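Local coordinates for protein probable dipeptidase (Pseudomonas aeruginosa, PDB 3B40) that probably hydrolyses dipeptides with the help of bound metal, as a member of the membrane dipeptidase family (M19) with a TIM-barrel-type fold, at residues A[28-36]-A[94-105]. The protein carries 11 engineered substitutions. Residues are numbered along the deposited sequence; the frame is centred on the assembly and turned at random.
Sequences RITVPLDFG and QQEIRYKILTGM. Engineered in segment 28-36: Val-31 (natural residue Ile), Leu-33 (natural residue Pro).
Arg-98 turns its CG beside the backbone N (chi1 -76°) and runs extended from CG to NE, which carries its guanidinium out from helix 87-108 to the carbonyl of Val-31. The contact belongs to the TIM-barrel-type fold of family M19: the chain leaving parallel strand 25-29 lies over a helix that packs outside the sheet. Arg-98 grips Val-31 O side-on with two nitrogens, NE at 2.6 Å and NH1 at 2.9 Å. The oxygen lies close to the guanidinium plane, yet both bonds are bent, with N-H...O angles of 146° and 133°. Phe-68 O of strand 62-68 accepts from NH2, fixing the group's rotation and tying loop, helix and neighbouring strand together. Over one guanidinium face, offset toward the rim, sits CG of engineered Leu-33; its CD2 also meets Ile-97 CG2 at 3.6 Å. Engineered Val-31 and Ile-101 meet tip to tip, CG1 to CG2 at 3.7 Å. A type I turn from Pro-32 to Phe-35 brings the Phe-35 ring back to the helix, where Ile-101 CG2 meets its edge at CD2 and Ile-101 CD1 packs 3.3 Å from Pro-32 O. One turn on, Met-105 makes an oblique Met-aromatic contact, SD lying 3.8 Å from Phe-35 CE2.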
ATOM      1  N   ARG A  28      -3.368   3.974  -1.025  1.00 14.23           N
ATOM      2  CA  ARG A  28      -3.022   3.139   0.132  1.00 13.24           C
ATOM      3  C   ARG A  28      -2.959   3.878   1.482  1.00 12.83           C
ATOM      4  O   ARG A  28      -1.959   4.493   1.833  1.00 12.84           O
ATOM      5  CB  ARG A  28      -1.734   2.339  -0.145  1.00 14.12           C
ATOM      6  CG  ARG A  28      -1.238   1.513   1.029  1.00 14.38           C
ATOM      7  CD  ARG A  28      -2.007   0.216   1.143  1.00 17.41           C
ATOM      8  NE  ARG A  28      -1.427  -0.616   2.204  1.00 17.67           N
ATOM      9  CZ  ARG A  28      -2.133  -1.185   3.182  1.00 18.12           C
ATOM     10  NH1 ARG A  28      -3.469  -1.026   3.243  1.00 13.47           N
ATOM     11  NH2 ARG A  28      -1.487  -1.904   4.092  1.00 16.08           N
ATOM     12  N   ILE A  29      -4.069   3.821   2.203  1.00 13.03           N
ATOM     13  CA  ILE A  29      -4.168   4.244   3.589  1.00 13.86           C
ATOM     14  C   ILE A  29      -4.818   3.128   4.406  1.00 14.24           C
ATOM     15  O   ILE A  29      -5.797   2.494   3.988  1.00 13.53           O
ATOM     16  CB  ILE A  29      -4.966   5.584   3.760  1.00 13.52           C
ATOM     17  CG1 ILE A  29      -4.357   6.669   2.873  1.00 12.84           C
ATOM     18  CG2 ILE A  29      -5.039   6.022   5.284  1.00 13.63           C
ATOM     19  CD1 ILE A  29      -5.090   8.016   2.895  1.00 14.58           C
ATOM     20  N   THR A  30      -4.214   2.851   5.549  1.00 14.61           N
ATOM     21  CA  THR A  30      -4.696   1.789   6.407  1.00 15.60           C
ATOM     22  C   THR A  30      -5.788   2.333   7.286  1.00 15.43           C
ATOM     23  O   THR A  30      -5.722   3.491   7.737  1.00 15.34           O
ATOM     24  CB  THR A  30      -3.546   1.209   7.269  1.00 15.56           C
ATOM     25  OG1 THR A  30      -2.683   0.481   6.420  1.00 17.64           O
ATOM     26  CG2 THR A  30      -4.051   0.283   8.387  1.00 16.73           C
ATOM     27  N   VAL A  31      -6.800   1.503   7.515  1.00 16.36           N
ATOM     28  CA  VAL A  31      -7.857   1.785   8.513  1.00 16.85           C
ATOM     29  C   VAL A  31      -7.433   1.176   9.872  1.00 18.27           C
ATOM     30  O   VAL A  31      -7.327  -0.060   9.992  1.00 17.80           O
ATOM     31  CB  VAL A  31      -9.222   1.151   8.073  1.00 18.05           C
ATOM     32  CG1 VAL A  31     -10.373   1.536   9.049  1.00 17.61           C
ATOM     33  CG2 VAL A  31      -9.571   1.498   6.629  1.00 15.39           C
ATOM     34  N   PRO A  32      -7.188   2.037  10.901  1.00 19.03           N
ATOM     35  CA  PRO A  32      -6.890   1.601  12.276  1.00 19.12           C
ATOM     36  C   PRO A  32      -8.120   0.911  12.845  1.00 18.86           C
ATOM     37  O   PRO A  32      -9.253   1.371  12.621  1.00 18.67           O
ATOM     38  CB  PRO A  32      -6.634   2.931  13.023  1.00 19.35           C
ATOM     39  CG  PRO A  32      -6.298   3.928  11.922  1.00 19.50           C
ATOM     40  CD  PRO A  32      -7.216   3.507  10.802  1.00 19.45           C
ATOM     41  N   LEU A  33      -7.924  -0.185  13.563  1.00 18.84           N
ATOM     42  CA  LEU A  33      -9.076  -0.930  14.076  1.00 18.64           C
ATOM     43  C   LEU A  33      -9.987  -0.122  15.038  1.00 18.59           C
ATOM     44  O   LEU A  33     -11.138  -0.472  15.252  1.00 17.73           O
ATOM     45  CB  LEU A  33      -8.606  -2.233  14.739  1.00 18.47           C
ATOM     46  CG  LEU A  33      -8.112  -3.234  13.695  1.00 18.54           C
ATOM     47  CD1 LEU A  33      -7.158  -4.280  14.312  1.00 18.20           C
ATOM     48  CD2 LEU A  33      -9.321  -3.884  13.022  1.00 17.31           C
ATOM     49  N   ASP A  34      -9.461   0.944  15.615  1.00 18.89           N
ATOM     50  CA  ASP A  34     -10.250   1.782  16.528  1.00 20.68           C
ATOM     51  C   ASP A  34     -10.686   3.101  15.879  1.00 20.18           C
ATOM     52  O   ASP A  34     -11.060   4.046  16.561  1.00 20.11           O
ATOM     53  CB  ASP A  34      -9.460   2.034  17.829  1.00 20.46           C
ATOM     54  CG  ASP A  34      -8.217   2.895  17.605  1.00 23.06           C
ATOM     55  OD1 ASP A  34      -7.890   3.175  16.426  1.00 22.35           O
ATOM     56  OD2 ASP A  34      -7.564   3.288  18.609  1.00 25.91           O
ATOM     57  N   PHE A  35     -10.613   3.168  14.554  1.00 20.84           N
ATOM     58  CA  PHE A  35     -10.927   4.390  13.836  1.00 20.74           C
ATOM     59  C   PHE A  35     -12.423   4.644  14.011  1.00 22.08           C
ATOM     60  O   PHE A  35     -13.226   3.727  13.865  1.00 21.20           O
ATOM     61  CB  PHE A  35     -10.591   4.197  12.352  1.00 21.13           C
ATOM     62  CG  PHE A  35     -10.604   5.461  11.543  1.00 18.66           C
ATOM     63  CD1 PHE A  35      -9.956   6.611  11.995  1.00 19.21           C
ATOM     64  CD2 PHE A  35     -11.203   5.470  10.291  1.00 16.98           C
ATOM     65  CE1 PHE A  35      -9.952   7.767  11.223  1.00 20.54           C
ATOM     66  CE2 PHE A  35     -11.194   6.610   9.510  1.00 21.23           C
ATOM     67  CZ  PHE A  35     -10.565   7.769   9.980  1.00 18.97           C
ATOM     68  N   GLY A  36     -12.781   5.878  14.354  1.00 22.46           N
ATOM     69  CA  GLY A  36     -14.162   6.232  14.626  1.00 24.56           C
ATOM     70  C   GLY A  36     -14.574   6.082  16.087  1.00 25.72           C
ATOM     71  O   GLY A  36     -15.746   6.258  16.405  1.00 26.20           O
ATOM     72  N   GLN A  94     -10.766  -9.022  11.925  1.00 21.17           N
ATOM     73  CA  GLN A  94     -10.083  -7.771  11.545  1.00 20.60           C
ATOM     74  C   GLN A  94     -10.713  -7.186  10.255  1.00 20.28           C
ATOM     75  O   GLN A  94     -10.933  -5.971  10.167  1.00 20.00           O
ATOM     76  CB  GLN A  94      -8.573  -7.989  11.353  1.00 20.58           C
ATOM     77  CG  GLN A  94      -7.794  -8.465  12.597  1.00 21.84           C
ATOM     78  CD  GLN A  94      -6.458  -9.180  12.286  1.00 21.78           C
ATOM     79  OE1 GLN A  94      -5.787  -8.902  11.283  1.00 21.72           O
ATOM     80  NE2 GLN A  94      -6.072 -10.111  13.167  1.00 23.20           N
ATOM     81  N   GLN A  95     -11.031  -8.052   9.279  1.00 19.13           N
ATOM     82  CA  GLN A  95     -11.679  -7.616   8.022  1.00 18.67           C
ATOM     83  C   GLN A  95     -13.077  -7.096   8.300  1.00 18.96           C
ATOM     84  O   GLN A  95     -13.475  -6.058   7.770  1.00 18.23           O
ATOM     85  CB  GLN A  95     -11.814  -8.745   7.005  1.00 17.81           C
ATOM     86  CG  GLN A  95     -10.538  -9.381   6.475  1.00 17.10           C
ATOM     87  CD  GLN A  95     -10.873 -10.428   5.428  1.00 19.35           C
ATOM     88  OE1 GLN A  95     -11.611 -11.391   5.705  1.00 20.56           O
ATOM     89  NE2 GLN A  95     -10.341 -10.257   4.225  1.00 16.97           N
ATOM     90  N   GLU A  96     -13.829  -7.824   9.118  1.00 18.44           N
ATOM     91  CA  GLU A  96     -15.203  -7.421   9.398  1.00 18.96           C
ATOM     92  C   GLU A  96     -15.267  -6.068  10.141  1.00 18.12           C
ATOM     93  O   GLU A  96     -16.120  -5.259   9.850  1.00 17.59           O
ATOM     94  CB  GLU A  96     -15.942  -8.502  10.171  1.00 19.96           C
ATOM     95  CG  GLU A  96     -16.260  -9.759   9.344  1.00 23.14           C
ATOM     96  CD  GLU A  96     -17.250  -9.512   8.190  1.00 27.82           C
ATOM     97  OE1 GLU A  96     -18.246  -8.772   8.369  1.00 30.53           O
ATOM     98  OE2 GLU A  96     -17.032 -10.079   7.101  1.00 29.33           O
ATOM     99  N   ILE A  97     -14.371  -5.865  11.106  1.00 17.70           N
ATOM    100  CA  ILE A  97     -14.238  -4.600  11.806  1.00 17.81           C
ATOM    101  C   ILE A  97     -14.008  -3.466  10.820  1.00 18.00           C
ATOM    102  O   ILE A  97     -14.699  -2.441  10.878  1.00 17.51           O
ATOM    103  CB  ILE A  97     -13.130  -4.667  12.899  1.00 18.34           C
ATOM    104  CG1 ILE A  97     -13.603  -5.610  14.031  1.00 18.53           C
ATOM    105  CG2 ILE A  97     -12.793  -3.242  13.446  1.00 18.12           C
ATOM    106  CD1 ILE A  97     -12.604  -5.863  15.086  1.00 22.02           C
ATOM    107  N   ARG A  98     -13.063  -3.657   9.897  1.00 18.24           N
ATOM    108  CA  ARG A  98     -12.729  -2.603   8.921  1.00 18.30           C
ATOM    109  C   ARG A  98     -13.905  -2.271   7.999  1.00 19.23           C
ATOM    110  O   ARG A  98     -14.177  -1.089   7.714  1.00 18.49           O
ATOM    111  CB  ARG A  98     -11.428  -2.932   8.188  1.00 18.12           C
ATOM    112  CG  ARG A  98     -10.221  -2.673   9.093  1.00 16.60           C
ATOM    113  CD  ARG A  98      -8.915  -3.130   8.503  1.00 15.96           C
ATOM    114  NE  ARG A  98      -7.803  -2.504   9.204  1.00 14.98           N
ATOM    115  CZ  ARG A  98      -6.892  -3.167   9.913  1.00 19.37           C
ATOM    116  NH1 ARG A  98      -5.931  -2.493  10.528  1.00 16.49           N
ATOM    117  NH2 ARG A  98      -6.948  -4.503  10.016  1.00 17.55           N
ATOM    118  N   TYR A  99     -14.649  -3.305   7.604  1.00 19.49           N
ATOM    119  CA  TYR A  99     -15.888  -3.117   6.838  1.00 20.13           C
ATOM    120  C   TYR A  99     -16.941  -2.300   7.595  1.00 19.92           C
ATOM    121  O   TYR A  99     -17.602  -1.435   7.026  1.00 20.35           O
ATOM    122  CB  TYR A  99     -16.485  -4.481   6.438  1.00 21.53           C
ATOM    123  CG  TYR A  99     -17.702  -4.345   5.550  1.00 22.41           C
ATOM    124  CD1 TYR A  99     -17.563  -4.063   4.193  1.00 23.50           C
ATOM    125  CD2 TYR A  99     -18.989  -4.491   6.065  1.00 23.32           C
ATOM    126  CE1 TYR A  99     -18.676  -3.940   3.366  1.00 24.73           C
ATOM    127  CE2 TYR A  99     -20.120  -4.352   5.235  1.00 24.45           C
ATOM    128  CZ  TYR A  99     -19.941  -4.073   3.899  1.00 23.95           C
ATOM    129  OH  TYR A  99     -21.023  -3.941   3.069  1.00 27.36           O
ATOM    130  N   LYS A 100     -17.117  -2.590   8.877  1.00 19.96           N
ATOM    131  CA  LYS A 100     -18.094  -1.852   9.675  1.00 20.50           C
ATOM    132  C   LYS A 100     -17.678  -0.393   9.867  1.00 19.35           C
ATOM    133  O   LYS A 100     -18.529   0.496   9.892  1.00 18.41           O
ATOM    134  CB  LYS A 100     -18.306  -2.515  11.030  1.00 21.16           C
ATOM    135  CG  LYS A 100     -19.334  -3.647  11.016  1.00 25.25           C
ATOM    136  CD  LYS A 100     -19.329  -4.377  12.366  1.00 30.40           C
ATOM    137  CE  LYS A 100     -19.818  -3.471  13.528  1.00 33.10           C
ATOM    138  NZ  LYS A 100     -21.220  -3.754  13.961  1.00 35.61           N
ATOM    139  N   ILE A 101     -16.374  -0.149   9.997  1.00 18.30           N
ATOM    140  CA  ILE A 101     -15.854   1.233  10.073  1.00 18.66           C
ATOM    141  C   ILE A 101     -16.216   2.067   8.825  1.00 18.93           C
ATOM    142  O   ILE A 101     -16.714   3.220   8.927  1.00 19.69           O
ATOM    143  CB  ILE A 101     -14.317   1.254  10.328  1.00 18.69           C
ATOM    144  CG1 ILE A 101     -13.999   0.741  11.740  1.00 18.65           C
ATOM    145  CG2 ILE A 101     -13.711   2.699  10.107  1.00 18.32           C
ATOM    146  CD1 ILE A 101     -12.471   0.643  12.041  1.00 18.42           C
ATOM    147  N   LEU A 102     -15.988   1.476   7.657  1.00 18.64           N
ATOM    148  CA  LEU A 102     -16.166   2.150   6.367  1.00 19.18           C
ATOM    149  C   LEU A 102     -17.619   2.436   6.047  1.00 19.23           C
ATOM    150  O   LEU A 102     -17.978   3.554   5.695  1.00 20.34           O
ATOM    151  CB  LEU A 102     -15.519   1.343   5.227  1.00 18.24           C
ATOM    152  CG  LEU A 102     -13.984   1.200   5.283  1.00 20.28           C
ATOM    153  CD1 LEU A 102     -13.479   0.291   4.180  1.00 19.19           C
ATOM    154  CD2 LEU A 102     -13.338   2.594   5.160  1.00 17.41           C
ATOM    155  N   THR A 103     -18.470   1.431   6.157  1.00 20.41           N
ATOM    156  CA  THR A 103     -19.889   1.662   5.900  1.00 20.75           C
ATOM    157  C   THR A 103     -20.471   2.547   7.011  1.00 20.84           C
ATOM    158  O   THR A 103     -21.439   3.292   6.794  1.00 20.84           O
ATOM    159  CB  THR A 103     -20.659   0.344   5.794  1.00 20.89           C
ATOM    160  OG1 THR A 103     -20.459  -0.417   6.978  1.00 20.68           O
ATOM    161  CG2 THR A 103     -20.179  -0.482   4.595  1.00 22.77           C
ATOM    162  N   GLY A 104     -19.881   2.465   8.200  1.00 20.44           N
ATOM    163  CA  GLY A 104     -20.332   3.280   9.316  1.00 21.14           C
ATOM    164  C   GLY A 104     -20.018   4.762   9.137  1.00 21.50           C
ATOM    165  O   GLY A 104     -20.762   5.599   9.637  1.00 22.77           O
ATOM    166  N   MET A 105     -18.922   5.083   8.435  1.00 20.61           N
ATOM    167  CA  MET A 105     -18.511   6.464   8.149  1.00 20.12           C
ATOM    168  C   MET A 105     -19.526   7.105   7.223  1.00 20.54           C
ATOM    169  O   MET A 105     -19.874   8.254   7.409  1.00 21.00           O
ATOM    170  CB  MET A 105     -17.102   6.555   7.484  1.00 19.65           C
ATOM    171  CG  MET A 105     -15.913   6.163   8.367  1.00 21.57           C
ATOM    172  SD  MET A 105     -14.302   5.967   7.510  1.00 18.12           S
ATOM    173  CE  MET A 105     -14.005   7.662   7.044  1.00 16.40           C
TER